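Local atomic coordinates of sugar ABC transporter, periplasmic sugar-binding protein (Caulobacter crescentus, PDB entry 4IRX), a protein that binds myo-inositol in the cleft between its two lobes and, as a periplasmic ABC-transporter receptor, probably hands it on for uptake. Residues A65-V70 and V263-S268; A111-G116 and I226-I231; V280-T283 and E289-R292. All blocks are in the same frame, centred on the assembly; numbering follows the deposited sequence. Where two conformers were deposited one is given.

Contact 1. Residues A65-V70 and V263-S268; sequences AKVVIV and VDKIKS
Helix 251-268 packs on the mixed sheet of the first lobe of this binding protein where Val67, opening strand 67-70, meets Lys265 and Ile266. One methyl group does all the touching from the strand side. Val67 CG2 lies 3.8 Å from Lys265 CG, a mid-chain methylene, and 3.9 Å from Ile266 CG1, so two consecutive residues of the helix share a single branch. The other branch, CG1, stands anti to the backbone N (chi1 -175°), which leaves CG2 as the methyl directed at the helix. Ile266 begins beside the strand rather than aiming straight at it, and the end of its side chain brings it closer.

The setting is a Rossmann-like three-layer α/β sandwich. Strand 67-70 is held between parallel neighbours 10-15 and 91-95, and its side chains alternate: Val68 and Val70 turn to helix 50-62, whereas Val67 and Ile69 face helix 251-268, touching Ala262, Ala258 and Leu259. The aliphatic part of Lys265 packs on Val67 and also touches Ala91 of strand 91-95.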
ATOM      1  N   ALA A  65       3.253  12.899 -23.127  1.00 13.64           N
ATOM      2  CA  ALA A  65       2.349  12.760 -21.993  1.00 11.98           C
ATOM      3  C   ALA A  65       2.126  14.102 -21.322  1.00 12.97           C
ATOM      4  O   ALA A  65       3.086  14.865 -21.109  1.00 13.53           O
ATOM      5  CB  ALA A  65       2.921  11.758 -20.979  1.00 13.42           C
ATOM      6  N   LYS A  66       0.872  14.403 -20.989  1.00 12.84           N
ATOM      7  CA  LYS A  66       0.565  15.663 -20.320  1.00 12.55           C
ATOM      8  C   LYS A  66       0.087  15.458 -18.892  1.00 10.92           C
ATOM      9  O   LYS A  66       0.109  16.401 -18.092  1.00 12.73           O
ATOM     10  CB  LYS A  66      -0.433  16.519 -21.126  1.00 14.03           C
ATOM     11  CG  LYS A  66       0.013  16.833 -22.553  1.00 14.23           C
ATOM     12  CD  LYS A  66       1.297  17.643 -22.554  1.00 18.27           C
ATOM     13  CE  LYS A  66       1.065  19.083 -22.148  1.00 28.08           C
ATOM     14  NZ  LYS A  66       2.337  19.867 -22.180  1.00 37.96           N
ATOM     15  N   VAL A  67      -0.357  14.235 -18.568  1.00 12.32           N
ATOM     16  CA  VAL A  67      -0.617  13.852 -17.177  1.00 11.93           C
ATOM     17  C   VAL A  67      -0.053  12.478 -16.926  1.00 11.24           C
ATOM     18  O   VAL A  67      -0.225  11.568 -17.752  1.00 11.22           O
ATOM     19  CB  VAL A  67      -2.126  13.816 -16.836  1.00 14.08           C
ATOM     20  CG1 VAL A  67      -2.298  13.535 -15.350  1.00 14.73           C
ATOM     21  CG2 VAL A  67      -2.799  15.114 -17.222  1.00 16.30           C
ATOM     22  N   VAL A  68       0.650  12.331 -15.809  1.00 11.47           N
ATOM     23  CA  VAL A  68       1.191  11.041 -15.400  1.00 11.89           C
ATOM     24  C   VAL A  68       0.695  10.749 -14.001  1.00 10.60           C
ATOM     25  O   VAL A  68       0.673  11.644 -13.144  1.00 12.64           O
ATOM     26  CB  VAL A  68       2.735  11.016 -15.441  1.00 12.82           C
ATOM     27  CG1 VAL A  68       3.225   9.666 -15.005  1.00 21.70           C
ATOM     28  CG2 VAL A  68       3.218  11.272 -16.854  1.00 13.75           C
ATOM     29  N   ILE A  69       0.228   9.521 -13.778  1.00  9.06           N
ATOM     30  CA  ILE A  69      -0.133   9.047 -12.445  1.00  9.08           C
ATOM     31  C   ILE A  69       0.968   8.119 -12.014  1.00  9.55           C
ATOM     32  O   ILE A  69       1.331   7.219 -12.747  1.00 10.29           O
ATOM     33  CB  ILE A  69      -1.466   8.295 -12.469  1.00  8.40           C
ATOM     34  CG1 ILE A  69      -2.591   9.232 -12.947  1.00 10.09           C
ATOM     35  CG2 ILE A  69      -1.777   7.709 -11.123  1.00  9.15           C
ATOM     36  CD1 ILE A  69      -3.912   8.496 -13.259  1.00 11.36           C
ATOM     37  N   VAL A  70       1.543   8.370 -10.850  1.00  9.37           N
ATOM     38  CA  VAL A  70       2.707   7.597 -10.422  0.60 11.50           C
ATOM     39  C   VAL A  70       2.555   7.037  -9.006  1.00  9.90           C
ATOM     40  O   VAL A  70       2.132   7.729  -8.074  1.00 10.16           O
ATOM     41  CB  VAL A  70       4.006   8.443 -10.561  0.60 10.07           C
ATOM     42  CG1 VAL A  70       3.887   9.768  -9.829  0.60 14.12           C
ATOM     43  CG2 VAL A  70       5.237   7.670 -10.094  0.60  6.10           C
ATOM     44  N   VAL A 263      -8.377  13.041 -16.273  1.00 10.54           N
ATOM     45  CA  VAL A 263      -9.200  13.280 -17.443  1.00 11.01           C
ATOM     46  C   VAL A 263      -9.784  14.698 -17.415  1.00 14.39           C
ATOM     47  O   VAL A 263      -9.829  15.388 -18.443  1.00 14.10           O
ATOM     48  CB  VAL A 263     -10.287  12.192 -17.577  1.00 10.71           C
ATOM     49  CG1 VAL A 263     -11.328  12.601 -18.605  1.00 14.43           C
ATOM     50  CG2 VAL A 263      -9.620  10.868 -17.949  1.00 12.49           C
ATOM     51  N   ASP A 264     -10.165  15.170 -16.232  1.00 12.35           N
ATOM     52  CA  ASP A 264     -10.651  16.535 -16.102  1.00 12.99           C
ATOM     53  C   ASP A 264      -9.522  17.542 -16.334  1.00 14.96           C
ATOM     54  O   ASP A 264      -9.744  18.607 -16.926  1.00 13.59           O
ATOM     55  CB  ASP A 264     -11.353  16.730 -14.754  1.00 13.89           C
ATOM     56  CG  ASP A 264     -12.808  16.263 -14.786  1.00 18.73           C
ATOM     57  OD1 ASP A 264     -13.478  16.466 -15.826  1.00 24.01           O
ATOM     58  OD2 ASP A 264     -13.286  15.695 -13.778  1.00 20.58           O
ATOM     59  N   LYS A 265      -8.304  17.200 -15.925  1.00 11.55           N
ATOM     60  CA  LYS A 265      -7.167  18.063 -16.249  1.00  8.83           C
ATOM     61  C   LYS A 265      -7.002  18.165 -17.776  1.00 13.85           C
ATOM     62  O   LYS A 265      -6.820  19.273 -18.336  1.00 14.58           O
ATOM     63  CB  LYS A 265      -5.884  17.504 -15.637  1.00 13.68           C
ATOM     64  CG  LYS A 265      -4.616  18.260 -16.028  1.00 14.64           C
ATOM     65  CD  LYS A 265      -4.479  19.525 -15.192  1.00 21.59           C
ATOM     66  CE  LYS A 265      -3.110  20.140 -15.332  1.00 29.87           C
ATOM     67  NZ  LYS A 265      -2.908  20.675 -16.696  1.00 37.43           N
ATOM     68  N   ILE A 266      -7.083  17.030 -18.469  1.00 13.06           N
ATOM     69  CA  ILE A 266      -6.960  17.041 -19.935  1.00 10.82           C
ATOM     70  C   ILE A 266      -8.094  17.792 -20.648  1.00 13.19           C
ATOM     71  O   ILE A 266      -7.837  18.583 -21.566  1.00 15.03           O
ATOM     72  CB  ILE A 266      -6.876  15.604 -20.474  1.00 11.18           C
ATOM     73  CG1 ILE A 266      -5.567  14.940 -20.010  1.00  9.71           C
ATOM     74  CG2 ILE A 266      -7.036  15.586 -21.967  1.00 11.20           C
ATOM     75  CD1 ILE A 266      -5.526  13.399 -20.172  1.00 14.33           C
ATOM     76  N   LYS A 267      -9.332  17.585 -20.208  1.00 11.82           N
ATOM     77  CA  LYS A 267     -10.489  18.186 -20.879  1.00 12.82           C
ATOM     78  C   LYS A 267     -10.601  19.688 -20.635  1.00 14.94           C
ATOM     79  O   LYS A 267     -10.924  20.438 -21.564  1.00 20.61           O
ATOM     80  CB  LYS A 267     -11.789  17.480 -20.447  1.00 11.41           C
ATOM     81  CG  LYS A 267     -11.997  16.103 -21.033  1.00 13.01           C
ATOM     82  CD  LYS A 267     -13.231  15.508 -20.386  1.00 14.48           C
ATOM     83  CE  LYS A 267     -13.535  14.137 -20.867  1.00 19.97           C
ATOM     84  NZ  LYS A 267     -14.704  13.628 -20.100  1.00 19.82           N
ATOM     85  N   SER A 268     -10.315  20.149 -19.419  1.00 12.98           N
ATOM     86  CA  SER A 268     -10.637  21.531 -19.039  1.00 16.25           C
ATOM     87  C   SER A 268      -9.559  22.280 -18.274  1.00 17.26           C
ATOM     88  O   SER A 268      -9.746  23.445 -17.926  1.00 19.93           O
ATOM     89  CB  SER A 268     -11.906  21.547 -18.186  1.00 14.80           C
ATOM     90  OG  SER A 268     -11.620  21.098 -16.871  1.00 18.53           O
TER

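Contact 2. Residues A111-G116 and I226-I231; sequences ADNVAG and IGFDAI. With INS (1,2,3,4,5,6-hexahydroxy-cyclohexane), chain C.
Phe228 meets Asn113 and Gly116 beside the ligand pocket of a type I periplasmic binding protein, where the loop after strand 224-226 approaches the start of helix 113-127. The ring reaches across with CG anti to its backbone N (chi1 -157°), and its far end, CE2 and CZ, carries the contact. Phe228 CE2 rests 3.8 Å from Gly116 CA, with the glycine backbone at the ring edge and near its plane. So close an approach of the ring depends on the absence of a CB at Gly116, since that position lies only about 2.7 Å from Phe228 CE2.

Asn113 comes to the neighbouring corner obliquely. Its OD1 is 3.6 Å from Phe228 CZ, and the amide and ring planes are turned 48° apart. The same OD1 accepts a hydrogen bond from NE of Arg149, a pocket residue that also makes a cation-pi contact with Phe228; ring and amide together therefore back a residue of the ligand site. On the helix, Asp112 is the N-cap: Ala115 N gives a nearly straight bond to its OD1, arriving from above the carboxylate plane.

Next to Phe228 in sequence, Asp229 holds the inositol with both carboxylate oxygens. Hydroxyl O3 of the ligand donates to Asp229 OD2 at 2.6 Å. Replacing this aspartate with a leucine would probably leave two adjacent inositol hydroxyls without their acceptor, and Gln249 NE2, which also donates to OD1, without its mate. Asp229 OD1 lies at the edge of the Phe228 ring, in its plane, and accepts a hydrogen bond from ligand O2 at 2.7 Å.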
ATOM      1  N   ALA A 111      -4.649   6.278   0.690  1.00 11.25           N
ATOM      2  CA  ALA A 111      -5.220   6.095   1.998  1.00 11.39           C
ATOM      3  C   ALA A 111      -4.503   6.951   3.019  1.00 11.77           C
ATOM      4  O   ALA A 111      -3.323   7.291   2.856  1.00 11.73           O
ATOM      5  CB  ALA A 111      -5.110   4.635   2.414  1.00 13.52           C
ATOM      6  N   ASP A 112      -5.225   7.265   4.091  1.00 10.75           N
ATOM      7  CA  ASP A 112      -4.652   7.862   5.294  1.00 11.20           C
ATOM      8  C   ASP A 112      -3.938   6.755   6.026  1.00 11.14           C
ATOM      9  O   ASP A 112      -4.546   6.035   6.820  1.00 11.51           O
ATOM     10  CB  ASP A 112      -5.740   8.468   6.185  1.00  9.57           C
ATOM     11  CG  ASP A 112      -5.178   9.176   7.402  1.00 13.30           C
ATOM     12  OD1 ASP A 112      -3.982   9.010   7.722  1.00 14.70           O
ATOM     13  OD2 ASP A 112      -5.967   9.887   8.067  1.00 16.71           O
ATOM     14  N   ASN A 113      -2.647   6.637   5.746  1.00  7.62           N
ATOM     15  CA  ASN A 113      -1.909   5.487   6.239  1.00  7.31           C
ATOM     16  C   ASN A 113      -1.505   5.584   7.697  1.00  9.93           C
ATOM     17  O   ASN A 113      -1.375   4.554   8.376  1.00 10.76           O
ATOM     18  CB  ASN A 113      -0.714   5.210   5.328  1.00  9.33           C
ATOM     19  CG  ASN A 113      -1.118   4.446   4.071  1.00 10.37           C
ATOM     20  OD1 ASN A 113      -1.749   3.393   4.165  1.00 11.92           O
ATOM     21  ND2 ASN A 113      -0.811   4.999   2.897  1.00 12.88           N
ATOM     22  N   VAL A 114      -1.343   6.816   8.191  1.00 10.08           N
ATOM     23  CA  VAL A 114      -1.184   7.008   9.630  1.00 11.38           C
ATOM     24  C   VAL A 114      -2.426   6.502  10.373  1.00 11.16           C
ATOM     25  O   VAL A 114      -2.317   5.755  11.349  1.00 11.45           O
ATOM     26  CB  VAL A 114      -0.909   8.479  10.010  1.00 10.94           C
ATOM     27  CG1 VAL A 114      -0.831   8.596  11.539  1.00 13.49           C
ATOM     28  CG2 VAL A 114       0.380   8.998   9.346  1.00 11.09           C
ATOM     29  N   ALA A 115      -3.619   6.870   9.900  1.00 10.41           N
ATOM     30  CA  ALA A 115      -4.832   6.370  10.529  1.00 11.25           C
ATOM     31  C   ALA A 115      -4.916   4.857  10.400  1.00 11.10           C
ATOM     32  O   ALA A 115      -5.385   4.192  11.310  1.00 11.08           O
ATOM     33  CB  ALA A 115      -6.062   7.017   9.927  1.00 12.24           C
ATOM     34  N   GLY A 116      -4.480   4.309   9.261  1.00 10.42           N
ATOM     35  CA  GLY A 116      -4.488   2.852   9.106  1.00  9.68           C
ATOM     36  C   GLY A 116      -3.606   2.108  10.081  1.00  8.32           C
ATOM     37  O   GLY A 116      -4.045   1.128  10.687  1.00 10.31           O
ATOM     38  N   ILE A 226      -2.327  -9.714  11.923  1.00 12.97           N
ATOM     39  CA  ILE A 226      -3.146  -8.655  11.359  1.00 10.38           C
ATOM     40  C   ILE A 226      -2.446  -8.163  10.126  1.00 10.60           C
ATOM     41  O   ILE A 226      -1.216  -8.000  10.127  1.00 12.22           O
ATOM     42  CB  ILE A 226      -3.302  -7.461  12.319  1.00 15.42           C
ATOM     43  CG1 ILE A 226      -3.961  -7.897  13.610  1.00 19.86           C
ATOM     44  CG2 ILE A 226      -4.152  -6.380  11.691  1.00 15.22           C
ATOM     45  CD1 ILE A 226      -4.617  -6.749  14.305  1.00 29.75           C
ATOM     46  N   GLY A 227      -3.210  -7.968   9.055  1.00 11.14           N
ATOM     47  CA  GLY A 227      -2.653  -7.469   7.809  1.00  9.73           C
ATOM     48  C   GLY A 227      -3.203  -6.100   7.423  1.00  9.20           C
ATOM     49  O   GLY A 227      -3.774  -5.360   8.223  1.00 11.96           O
ATOM     50  N   PHE A 228      -3.028  -5.802   6.154  1.00 11.24           N
ATOM     51  CA  PHE A 228      -3.438  -4.524   5.581  1.00  9.30           C
ATOM     52  C   PHE A 228      -3.652  -4.797   4.107  1.00  7.87           C
ATOM     53  O   PHE A 228      -2.784  -5.379   3.458  1.00  9.92           O
ATOM     54  CB  PHE A 228      -2.310  -3.491   5.789  1.00 10.69           C
ATOM     55  CG  PHE A 228      -2.773  -2.039   5.750  1.00 10.10           C
ATOM     56  CD1 PHE A 228      -3.145  -1.441   4.550  1.00 10.20           C
ATOM     57  CD2 PHE A 228      -2.815  -1.278   6.920  1.00 11.34           C
ATOM     58  CE1 PHE A 228      -3.579  -0.085   4.510  1.00 10.46           C
ATOM     59  CE2 PHE A 228      -3.227   0.066   6.907  1.00 12.00           C
ATOM     60  CZ  PHE A 228      -3.615   0.674   5.692  1.00 11.20           C
ATOM     61  N   ASP A 229      -4.803  -4.387   3.578  1.00  7.73           N
ATOM     62  CA  ASP A 229      -5.179  -4.371   2.124  1.00 10.94           C
ATOM     63  C   ASP A 229      -6.546  -4.989   1.867  1.00  8.99           C
ATOM     64  O   ASP A 229      -7.179  -4.673   0.874  1.00 10.48           O
ATOM     65  CB  ASP A 229      -4.200  -5.054   1.130  1.00  9.73           C
ATOM     66  CG  ASP A 229      -2.899  -4.307   0.969  1.00 11.98           C
ATOM     67  OD1 ASP A 229      -2.835  -3.127   1.369  1.00 10.59           O
ATOM     68  OD2 ASP A 229      -1.929  -4.909   0.464  1.00 11.10           O
ATOM     69  N   ALA A 230      -6.980  -5.890   2.740  1.00  8.29           N
ATOM     70  CA  ALA A 230      -8.238  -6.625   2.541  1.00 10.72           C
ATOM     71  C   ALA A 230      -8.297  -7.349   1.193  1.00 11.05           C
ATOM     72  O   ALA A 230      -9.313  -7.312   0.494  1.00 11.04           O
ATOM     73  CB  ALA A 230      -9.459  -5.699   2.734  1.00 11.12           C
ATOM     74  N   ILE A 231      -7.210  -8.011   0.823  1.00 12.33           N
ATOM     75  CA  ILE A 231      -7.253  -8.809  -0.396  1.00 11.37           C
ATOM     76  C   ILE A 231      -8.095 -10.059  -0.113  1.00 12.19           C
ATOM     77  O   ILE A 231      -8.216 -10.473   1.037  1.00 11.14           O
ATOM     78  CB  ILE A 231      -5.841  -9.189  -0.935  1.00 12.30           C
ATOM     79  CG1 ILE A 231      -5.156 -10.200  -0.027  1.00 12.21           C
ATOM     80  CG2 ILE A 231      -4.972  -7.924  -1.115  1.00 12.33           C
ATOM     81  CD1 ILE A 231      -3.729 -10.612  -0.520  1.00 14.15           C
TER
HETATM   82  C1  INS C 401       0.128  -0.573  -0.656  1.00  8.24           C
HETATM   83  C2  INS C 401      -0.287  -1.967  -0.322  1.00  8.99           C
HETATM   84  C3  INS C 401       0.721  -2.922  -0.908  1.00  8.66           C
HETATM   85  C4  INS C 401       2.074  -2.668  -0.326  1.00 10.19           C
HETATM   86  C5  INS C 401       2.535  -1.304  -0.679  1.00  8.58           C
HETATM   87  C6  INS C 401       1.543  -0.266  -0.209  1.00 10.68           C
HETATM   88  O1  INS C 401      -0.774   0.349  -0.097  1.00  8.29           O
HETATM   89  O2  INS C 401      -0.382  -2.110   1.063  1.00 10.06           O
HETATM   90  O3  INS C 401       0.325  -4.255  -0.696  1.00  9.33           O
HETATM   91  O4  INS C 401       2.987  -3.627  -0.758  1.00 11.40           O
HETATM   92  O5  INS C 401       3.796  -1.090  -0.131  1.00 10.97           O
HETATM   93  O6  INS C 401       1.975   1.037  -0.507  1.00  8.84           O

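Contact 3. Residues V280-T283 and E289-R292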
ATOM      1  N   VAL A 280     -10.539   1.423   7.016  1.00 11.07           N
ATOM      2  CA  VAL A 280     -11.445   0.787   7.955  1.00 10.71           C
ATOM      3  C   VAL A 280     -10.876  -0.575   8.339  1.00 11.19           C
ATOM      4  O   VAL A 280     -10.507  -1.371   7.467  1.00 11.35           O
ATOM      5  CB  VAL A 280     -12.816   0.547   7.306  1.00 15.86           C
ATOM      6  CG1 VAL A 280     -13.786  -0.052   8.325  1.00 18.26           C
ATOM      7  CG2 VAL A 280     -13.378   1.825   6.720  1.00 20.57           C
ATOM      8  N   LEU A 281     -10.811  -0.853   9.639  1.00 11.54           N
ATOM      9  CA  LEU A 281     -10.401  -2.186  10.104  1.00 12.48           C
ATOM     10  C   LEU A 281     -11.480  -3.221   9.784  1.00 14.42           C
ATOM     11  O   LEU A 281     -12.664  -3.005  10.051  1.00 14.63           O
ATOM     12  CB  LEU A 281     -10.143  -2.167  11.610  1.00 12.19           C
ATOM     13  CG  LEU A 281      -9.486  -3.421  12.191  1.00 13.46           C
ATOM     14  CD1 LEU A 281      -8.033  -3.390  11.892  1.00 17.35           C
ATOM     15  CD2 LEU A 281      -9.707  -3.463  13.704  1.00 16.73           C
ATOM     16  N   ILE A 282     -11.055  -4.350   9.220  1.00 10.39           N
ATOM     17  CA  ILE A 282     -11.947  -5.437   8.820  1.00 10.45           C
ATOM     18  C   ILE A 282     -11.684  -6.649   9.691  1.00 11.62           C
ATOM     19  O   ILE A 282     -10.562  -7.165   9.722  1.00 14.72           O
ATOM     20  CB  ILE A 282     -11.725  -5.829   7.339  1.00 11.88           C
ATOM     21  CG1 ILE A 282     -11.974  -4.646   6.396  1.00 11.03           C
ATOM     22  CG2 ILE A 282     -12.623  -7.004   6.945  1.00 13.54           C
ATOM     23  CD1 ILE A 282     -13.447  -4.198   6.291  1.00 14.73           C
ATOM     24  N   THR A 283     -12.734  -7.105  10.378  1.00 13.44           N
ATOM     25  CA  THR A 283     -12.690  -8.326  11.185  1.00 12.48           C
ATOM     26  C   THR A 283     -13.804  -9.253  10.731  1.00 13.59           C
ATOM     27  O   THR A 283     -14.509  -8.957   9.767  1.00 13.61           O
ATOM     28  CB  THR A 283     -12.864  -8.004  12.672  1.00 15.92           C
ATOM     29  OG1 THR A 283     -14.158  -7.432  12.886  1.00 18.83           O
ATOM     30  CG2 THR A 283     -11.820  -7.017  13.129  1.00 16.95           C
ATOM     31  N   GLU A 289     -17.796  -5.224   4.555  1.00 13.92           N
ATOM     32  CA  GLU A 289     -17.345  -3.849   4.355  1.00 14.60           C
ATOM     33  C   GLU A 289     -16.072  -3.787   3.514  1.00 13.14           C
ATOM     34  O   GLU A 289     -15.635  -2.693   3.109  1.00 15.79           O
ATOM     35  CB  GLU A 289     -17.156  -3.124   5.702  1.00 17.80           C
ATOM     36  CG  GLU A 289     -18.503  -2.884   6.396  1.00 20.69           C
ATOM     37  CD  GLU A 289     -18.443  -2.112   7.695  1.00 36.84           C
ATOM     38  OE1 GLU A 289     -17.338  -1.767   8.166  1.00 26.05           O
ATOM     39  OE2 GLU A 289     -19.538  -1.859   8.251  1.00 40.38           O
ATOM     40  N   ALA A 290     -15.485  -4.940   3.220  1.00 13.48           N
ATOM     41  CA  ALA A 290     -14.319  -4.960   2.346  1.00 11.21           C
ATOM     42  C   ALA A 290     -14.782  -4.800   0.918  1.00 11.47           C
ATOM     43  O   ALA A 290     -15.737  -5.441   0.509  1.00 13.79           O
ATOM     44  CB  ALA A 290     -13.529  -6.256   2.518  1.00 11.20           C
ATOM     45  N   SER A 291     -14.104  -3.938   0.171  1.00 12.58           N
ATOM     46  CA  SER A 291     -14.504  -3.631  -1.200  1.00 10.31           C
ATOM     47  C   SER A 291     -14.430  -4.842  -2.118  1.00 12.79           C
ATOM     48  O   SER A 291     -15.177  -4.921  -3.093  1.00 17.32           O
ATOM     49  CB  SER A 291     -13.691  -2.459  -1.770  1.00 12.90           C
ATOM     50  OG  SER A 291     -12.304  -2.747  -1.823  1.00 15.89           O
ATOM     51  N   ARG A 292     -13.538  -5.776  -1.819  1.00 11.81           N
ATOM     52  CA  ARG A 292     -13.320  -6.951  -2.672  1.00 11.83           C
ATOM     53  C   ARG A 292     -13.961  -8.230  -2.115  1.00 14.96           C
ATOM     54  O   ARG A 292     -13.585  -9.341  -2.508  1.00 13.53           O
ATOM     55  CB  ARG A 292     -11.826  -7.161  -2.959  1.00 14.05           C
ATOM     56  CG  ARG A 292     -11.164  -5.985  -3.695  1.00 16.22           C
ATOM     57  CD  ARG A 292      -9.680  -6.174  -3.899  1.00 16.31           C
ATOM     58  NE  ARG A 292      -9.361  -7.319  -4.752  1.00 13.34           N
ATOM     59  CZ  ARG A 292      -8.150  -7.878  -4.831  1.00 14.01           C
ATOM     60  NH1 ARG A 292      -7.136  -7.411  -4.099  1.00 17.35           N
ATOM     61  NH2 ARG A 292      -7.960  -8.931  -5.608  1.00 15.74           N
TER
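Val280 begins the contact by setting its CG1 methyl against the carboxylate of Glu289, 3.9 Å from Glu289 OE1, the two side chains crossing at about a right angle. The glutamate gets there by running extended beyond CG (chi2 -177°), back over the strand it follows in the chain. This is a van der Waals touch; the polar partner of Glu289 OE1 is Asn286 ND2, within the connecting loop. Leu281, next along the strand, turns the other way, onto Val247 and Ala245, but its carbonyl oxygen also accepts from Asn286 ND2. One asparagine amide thus ties the backbone of Leu281 to the carboxylate of Glu289.

Ile282 is the main apolar bridge. Its CD1 sits over the face of the peptide joining Glu289 to Ala290, 3.8 Å from Glu289 C and equally 3.8 Å from Ala290 N. The same methyl is 3.9 Å from Glu289 CB and, more loosely, 4.3 Å from Ala290 CB. A bend at chi2 (-69°) carries CD1 out of line with the rest of the chain and onto that peptide. Thr283 follows, its backbone N hydrogen-bonded to Asn286 OD1.

The returning segment 289-292 therefore packs against the Val280 and Ile282 side of strand 275-282. That strand pairs antiparallel with strand 246-248 through Val280 with Glu248 and Ile282 with Thr246, while Ile282 and Ala290 both also lean on Leu235 of helix 232-239.

How the contacts relate
Contact 2 is wholly buried at the heart of the protein, beside the ligand, whereas contacts 1 and 3 are partly buried and lie farther out. Contacts 1 and 3 both reach the same mixed sheet: one through a helix laid on a central strand, the other through a coil folded over the strand that succeeds that helix. Their centres are 31 Å apart; contact 1 is purely aliphatic across its segments, whereas contact 3 lays methyls on a peptide and beside a carboxylate. Contact 2 differs in adding an aromatic ring, an arginine-linked amide and an inositol-binding carboxylate. It also adjoins contact 3, where Ala230 CB comes 4.1 Å from Ala290 CB, while contact 1 touches neither.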